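Local coordinates for uncharacterized protein (Bacteroides ovatus CL02T12C04, PDB 6PTM), which is probably an exo-acting glycoside hydrolase of family GH42 that cleaves carrageenan, the sulfated galactan of red algae, at residues P692-I696 with E708-I712; N717-I723 with Q766-L772. All blocks are in the same frame, centred on the assembly; numbering follows the deposited sequence.

Interaction 1: residues P692-I696 with E708-I712; sequences PMISI and EWRVI. With EDO (1,2-ethanediol), chain E; EDO (1,2-ethanediol), chain F.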
# COMPACT_ATOMS: atom_id res chain seq x y z
N PRO A 692 0.57 -26.41 -1.91
CA PRO A 692 1.03 -26.45 -0.53
C PRO A 692 1.12 -27.87 0.06
O PRO A 692 0.33 -28.74 -0.30
CB PRO A 692 -0.03 -25.62 0.21
CG PRO A 692 -0.61 -24.73 -0.86
CD PRO A 692 -0.68 -25.65 -2.06
N MET A 693 2.05 -28.05 0.99
CA MET A 693 2.31 -29.35 1.66
C MET A 693 1.27 -29.59 2.76
O MET A 693 1.13 -30.75 3.17
CB MET A 693 3.72 -29.36 2.26
CG MET A 693 4.81 -29.49 1.22
SD MET A 693 4.76 -31.13 0.47
CE MET A 693 4.17 -30.71 -1.16
N ILE A 694 0.56 -28.55 3.21
CA ILE A 694 -0.58 -28.62 4.16
C ILE A 694 -1.81 -28.22 3.33
O ILE A 694 -1.73 -27.19 2.59
CB ILE A 694 -0.38 -27.70 5.39
CG1 ILE A 694 0.91 -27.97 6.18
CG2 ILE A 694 -1.58 -27.73 6.31
CD1 ILE A 694 1.06 -29.40 6.66
N SER A 695 -2.90 -28.99 3.42
CA SER A 695 -4.19 -28.68 2.76
C SER A 695 -5.12 -28.06 3.77
O SER A 695 -5.19 -28.57 4.92
CB SER A 695 -4.80 -29.89 2.14
OG SER A 695 -3.86 -30.39 1.22
N ILE A 696 -5.82 -27.02 3.35
CA ILE A 696 -6.82 -26.33 4.22
C ILE A 696 -8.17 -26.26 3.52
O ILE A 696 -8.24 -25.93 2.33
CB ILE A 696 -6.30 -24.96 4.68
CG1 ILE A 696 -4.94 -25.11 5.37
CG2 ILE A 696 -7.33 -24.30 5.57
CD1 ILE A 696 -4.48 -23.91 6.14
N GLU A 708 -7.38 -16.21 3.90
CA GLU A 708 -6.20 -16.28 3.02
C GLU A 708 -5.10 -17.00 3.78
O GLU A 708 -4.74 -16.53 4.86
CB GLU A 708 -5.73 -14.88 2.64
CG GLU A 708 -4.72 -14.92 1.50
CD GLU A 708 -3.95 -13.63 1.32
OE1 GLU A 708 -3.04 -13.35 2.15
OE2 GLU A 708 -4.31 -12.89 0.40
N TRP A 709 -4.58 -18.08 3.22
CA TRP A 709 -3.58 -18.93 3.90
C TRP A 709 -2.35 -19.15 3.03
O TRP A 709 -2.45 -19.00 1.76
CB TRP A 709 -4.21 -20.23 4.37
CG TRP A 709 -4.81 -21.06 3.30
CD1 TRP A 709 -6.04 -20.90 2.75
CD2 TRP A 709 -4.27 -22.27 2.77
NE1 TRP A 709 -6.26 -21.89 1.83
CE2 TRP A 709 -5.21 -22.77 1.84
CE3 TRP A 709 -3.08 -22.97 2.96
CZ2 TRP A 709 -5.01 -23.95 1.13
CZ3 TRP A 709 -2.85 -24.11 2.22
CH2 TRP A 709 -3.80 -24.59 1.32
N ARG A 710 -1.21 -19.39 3.69
CA ARG A 710 0.10 -19.62 3.04
C ARG A 710 0.84 -20.67 3.86
O ARG A 710 0.59 -20.78 5.05
CB ARG A 710 0.92 -18.33 2.99
CG ARG A 710 0.29 -17.18 2.22
CD ARG A 710 0.12 -17.44 0.72
NE ARG A 710 -0.50 -16.28 0.05
CZ ARG A 710 0.13 -15.13 -0.21
NH1 ARG A 710 1.41 -14.94 0.12
NH2 ARG A 710 -0.55 -14.13 -0.77
N VAL A 711 1.73 -21.41 3.22
CA VAL A 711 2.56 -22.44 3.89
C VAL A 711 4.00 -22.31 3.41
O VAL A 711 4.21 -22.30 2.18
CB VAL A 711 1.99 -23.84 3.61
CG1 VAL A 711 2.76 -24.89 4.42
CG2 VAL A 711 0.51 -23.88 3.90
N ILE A 712 4.94 -22.25 4.35
CA ILE A 712 6.39 -22.34 4.05
C ILE A 712 6.98 -23.52 4.83
O ILE A 712 6.39 -23.90 5.86
CB ILE A 712 7.12 -21.03 4.36
CG1 ILE A 712 6.96 -20.63 5.82
CG2 ILE A 712 6.67 -19.94 3.40
CD1 ILE A 712 7.77 -19.44 6.24
C1 EDO E . 6.46 -25.61 0.83
O1 EDO E . 6.40 -24.22 0.58
C2 EDO E . 5.31 -26.00 1.67
O2 EDO E . 4.03 -25.79 1.09
C1 EDO F . 4.02 -24.18 -2.32
O1 EDO F . 5.39 -23.99 -1.93
C2 EDO F . 3.10 -23.31 -1.55
O2 EDO F . 2.95 -23.67 -0.18
O HOH W 1 -8.23 -23.95 0.43

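Interaction 2: residues N717-I723 with Q766-L772; sequences NKYIVNI and QLLEVSL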
# COMPACT_ATOMS: atom_id res chain seq x y z
N ASN A 717 10.18 -31.93 7.96
CA ASN A 717 8.79 -32.38 8.18
C ASN A 717 8.01 -31.33 8.98
O ASN A 717 7.03 -31.71 9.63
CB ASN A 717 8.77 -33.80 8.78
CG ASN A 717 8.75 -34.92 7.75
OD1 ASN A 717 8.30 -34.78 6.60
ND2 ASN A 717 9.21 -36.09 8.18
N LYS A 718 8.39 -30.05 8.89
CA LYS A 718 7.74 -28.97 9.66
C LYS A 718 7.47 -27.79 8.75
O LYS A 718 8.36 -27.43 7.97
CB LYS A 718 8.60 -28.51 10.83
CG LYS A 718 8.82 -29.52 11.95
CD LYS A 718 9.59 -28.92 13.10
CE LYS A 718 10.14 -29.94 14.06
NZ LYS A 718 11.22 -30.71 13.41
N TYR A 719 6.29 -27.21 8.90
CA TYR A 719 5.73 -26.18 8.01
C TYR A 719 5.23 -25.03 8.88
O TYR A 719 4.74 -25.27 9.99
CB TYR A 719 4.67 -26.79 7.10
CG TYR A 719 5.26 -27.84 6.19
CD1 TYR A 719 5.90 -27.48 5.01
CD2 TYR A 719 5.31 -29.17 6.57
CE1 TYR A 719 6.49 -28.43 4.20
CE2 TYR A 719 5.91 -30.13 5.78
CZ TYR A 719 6.52 -29.76 4.60
OH TYR A 719 7.09 -30.71 3.82
N ILE A 720 5.33 -23.81 8.37
CA ILE A 720 4.78 -22.60 9.03
C ILE A 720 3.55 -22.20 8.23
O ILE A 720 3.66 -22.04 7.02
CB ILE A 720 5.78 -21.44 9.16
CG1 ILE A 720 7.12 -21.90 9.76
CG2 ILE A 720 5.15 -20.32 9.95
CD1 ILE A 720 7.03 -22.54 11.13
N VAL A 721 2.40 -22.19 8.88
CA VAL A 721 1.11 -21.89 8.20
C VAL A 721 0.66 -20.51 8.65
O VAL A 721 0.59 -20.28 9.86
CB VAL A 721 0.04 -22.94 8.53
CG1 VAL A 721 -1.29 -22.61 7.87
CG2 VAL A 721 0.52 -24.34 8.15
N ASN A 722 0.36 -19.62 7.70
CA ASN A 722 -0.13 -18.26 7.98
C ASN A 722 -1.59 -18.21 7.54
O ASN A 722 -1.88 -18.60 6.39
CB ASN A 722 0.71 -17.24 7.23
CG ASN A 722 0.19 -15.84 7.45
OD1 ASN A 722 0.40 -15.28 8.52
ND2 ASN A 722 -0.57 -15.32 6.50
N ILE A 723 -2.50 -17.78 8.42
CA ILE A 723 -3.94 -17.67 8.06
C ILE A 723 -4.42 -16.33 8.56
O ILE A 723 -4.18 -16.04 9.75
CB ILE A 723 -4.81 -18.80 8.64
CG1 ILE A 723 -4.19 -20.18 8.46
CG2 ILE A 723 -6.19 -18.72 8.04
CD1 ILE A 723 -4.98 -21.27 9.17
N GLN A 766 -3.66 -16.47 12.42
CA GLN A 766 -3.03 -17.69 12.97
C GLN A 766 -1.64 -17.85 12.36
O GLN A 766 -1.49 -17.66 11.13
CB GLN A 766 -3.90 -18.90 12.72
CG GLN A 766 -5.14 -18.91 13.59
CD GLN A 766 -4.87 -19.22 15.03
OE1 GLN A 766 -3.95 -19.94 15.37
NE2 GLN A 766 -5.76 -18.75 15.89
N LEU A 767 -0.64 -18.13 13.20
CA LEU A 767 0.70 -18.50 12.69
C LEU A 767 1.12 -19.76 13.44
O LEU A 767 1.36 -19.71 14.64
CB LEU A 767 1.69 -17.35 12.89
CG LEU A 767 3.07 -17.55 12.26
CD1 LEU A 767 3.01 -17.44 10.75
CD2 LEU A 767 4.05 -16.54 12.83
N LEU A 768 1.15 -20.86 12.71
CA LEU A 768 1.20 -22.22 13.25
C LEU A 768 2.42 -22.94 12.69
O LEU A 768 2.77 -22.79 11.48
CB LEU A 768 -0.06 -22.96 12.81
CG LEU A 768 -1.38 -22.33 13.20
CD1 LEU A 768 -2.52 -23.07 12.49
CD2 LEU A 768 -1.59 -22.36 14.70
N GLU A 769 3.04 -23.71 13.57
CA GLU A 769 4.05 -24.71 13.23
C GLU A 769 3.35 -26.07 13.17
O GLU A 769 2.81 -26.51 14.20
CB GLU A 769 5.23 -24.63 14.21
CG GLU A 769 6.30 -25.62 13.80
CD GLU A 769 7.54 -25.54 14.66
OE1 GLU A 769 7.98 -26.57 15.09
OE2 GLU A 769 8.05 -24.44 14.88
N VAL A 770 3.37 -26.69 12.00
CA VAL A 770 2.72 -27.99 11.69
C VAL A 770 3.83 -29.00 11.40
O VAL A 770 4.66 -28.74 10.50
CB VAL A 770 1.71 -27.83 10.53
CG1 VAL A 770 1.01 -29.13 10.18
CG2 VAL A 770 0.66 -26.78 10.88
N SER A 771 3.91 -30.07 12.21
CA SER A 771 4.89 -31.19 12.10
C SER A 771 4.20 -32.41 11.48
O SER A 771 3.03 -32.68 11.85
CB SER A 771 5.48 -31.56 13.44
OG SER A 771 6.00 -30.41 14.11
N LEU A 772 4.84 -33.11 10.55
CA LEU A 772 4.25 -34.32 9.91
C LEU A 772 5.02 -35.53 10.45
O LEU A 772 6.10 -35.33 10.99
CB LEU A 772 4.29 -34.23 8.39
CG LEU A 772 3.77 -32.94 7.77
CD1 LEU A 772 3.79 -33.03 6.26
CD2 LEU A 772 2.38 -32.58 8.25

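Interaction 1: residues P692-I696 with E708-I712
Strand 694-696 runs antiparallel to strand 708-712 at 172°, but their axes come no closer than 8.5 Å and no hydrogen bond joins them: the strands belong to two different sheets, and side chains fill the gap. Trp709 makes the largest single contribution. With CG between the backbone N and the carbonyl carbon (chi1 59°), the indole presents one face to Ile696, whose CB stands 3.8 Å from the centroid of the six-membered ring, a CH-pi contact over the face. Ile696 CD1 reaches back along the same ring to Trp709 CE3 at 3.6 Å. Pro692 CB meets Trp709 CZ3 obliquely at 3.8 Å, and Ile694 CG1 packs crosswise on Val711 CG1 at 4.0 Å. The carbonyl O of Ile694, only 3.3 Å from Trp709 CZ3, is buried without a polar partner. A water donates to Ile696 O and weakly accepts from Trp709 NE1, which also makes a weak hydrogen bond to Phe592 O. Near Pro692, one ethanediol links Met693 N to Val711 O, the second bond weak, while another donates to Val711 O. Strand 731-737 pairs with the Ile696 strand, strand 718-725 with the Trp709 strand, and helix 551-559 packs against Arg710 and Ile712 beyond.

Interaction 2: residues N717-I723 with Q766-L772
Seven backbone hydrogen bonds join Asn717-Ile723 to Gln766-Leu772 in antiparallel register, with Tyr719, Val721 and Ile723 opposite Val770, Leu768 and Gln766 in hydrogen-bonded pairs. The Val770 N to Tyr719 O bond is nearly straight (174° at the hydrogen, 2.8 Å), and Tyr719 N returns a 2.7 Å bond to Val770 O. Lys718, on the other face, can be followed outward. Its CB lies 4.0 Å from Val770 O; CG, placed beside the backbone N (chi1 -66°), comes to 3.7 Å from Ser771 OG; CD passes 3.5 Å from Glu769 OE1, and CE stays near that oxygen. The chain bends at chi4, and NZ forms a salt bridge with Asp715; it stays 5.5 Å from Glu769 OE1, whose nearest contact with Lys718 is the methylene CD. Further along this face Ile720 CG2 packs on Leu767 CD1 at 3.7 Å. On the side of the sheet that carries Tyr719, Val721 and Val770, Tyr719 CE2 touches Leu772 CD1 at 3.6 Å, the side chains crossing at about a right angle, while Val721 CG2 meets Val770 CG2. Alternating side chains and paired backbone bonds mark an antiparallel sheet, here the central pair of four strands in the C-terminal beta-sandwich-like domain.

Overall arrangement
Interactions 1 and 2, their centres about 8 Å apart, illustrate two ways in which strands cohere: by side chains between sheets and by backbone bonds within one. Strand 707-715, which carries one half of interaction 1, leads into strand 718-725 of interaction 2 and pairs with it: Ile712 O lies 2.7 Å from Ile720 N and Arg710 N 2.9 Å from Asn722 O, probable hydrogen bonds. From the loop ahead of strand 694-696, Met693 CB rests 3.5 Å from Tyr719 CE1. Ile694 touches Tyr719, Val770 and Leu772, and Ile696 touches Val721, so the apolar face of interaction 2 continues the packing of interaction 1. An ethanediol of interaction 1 lies about 4 Å from the Tyr719 side chain and probably comes from the crystallisation liquor.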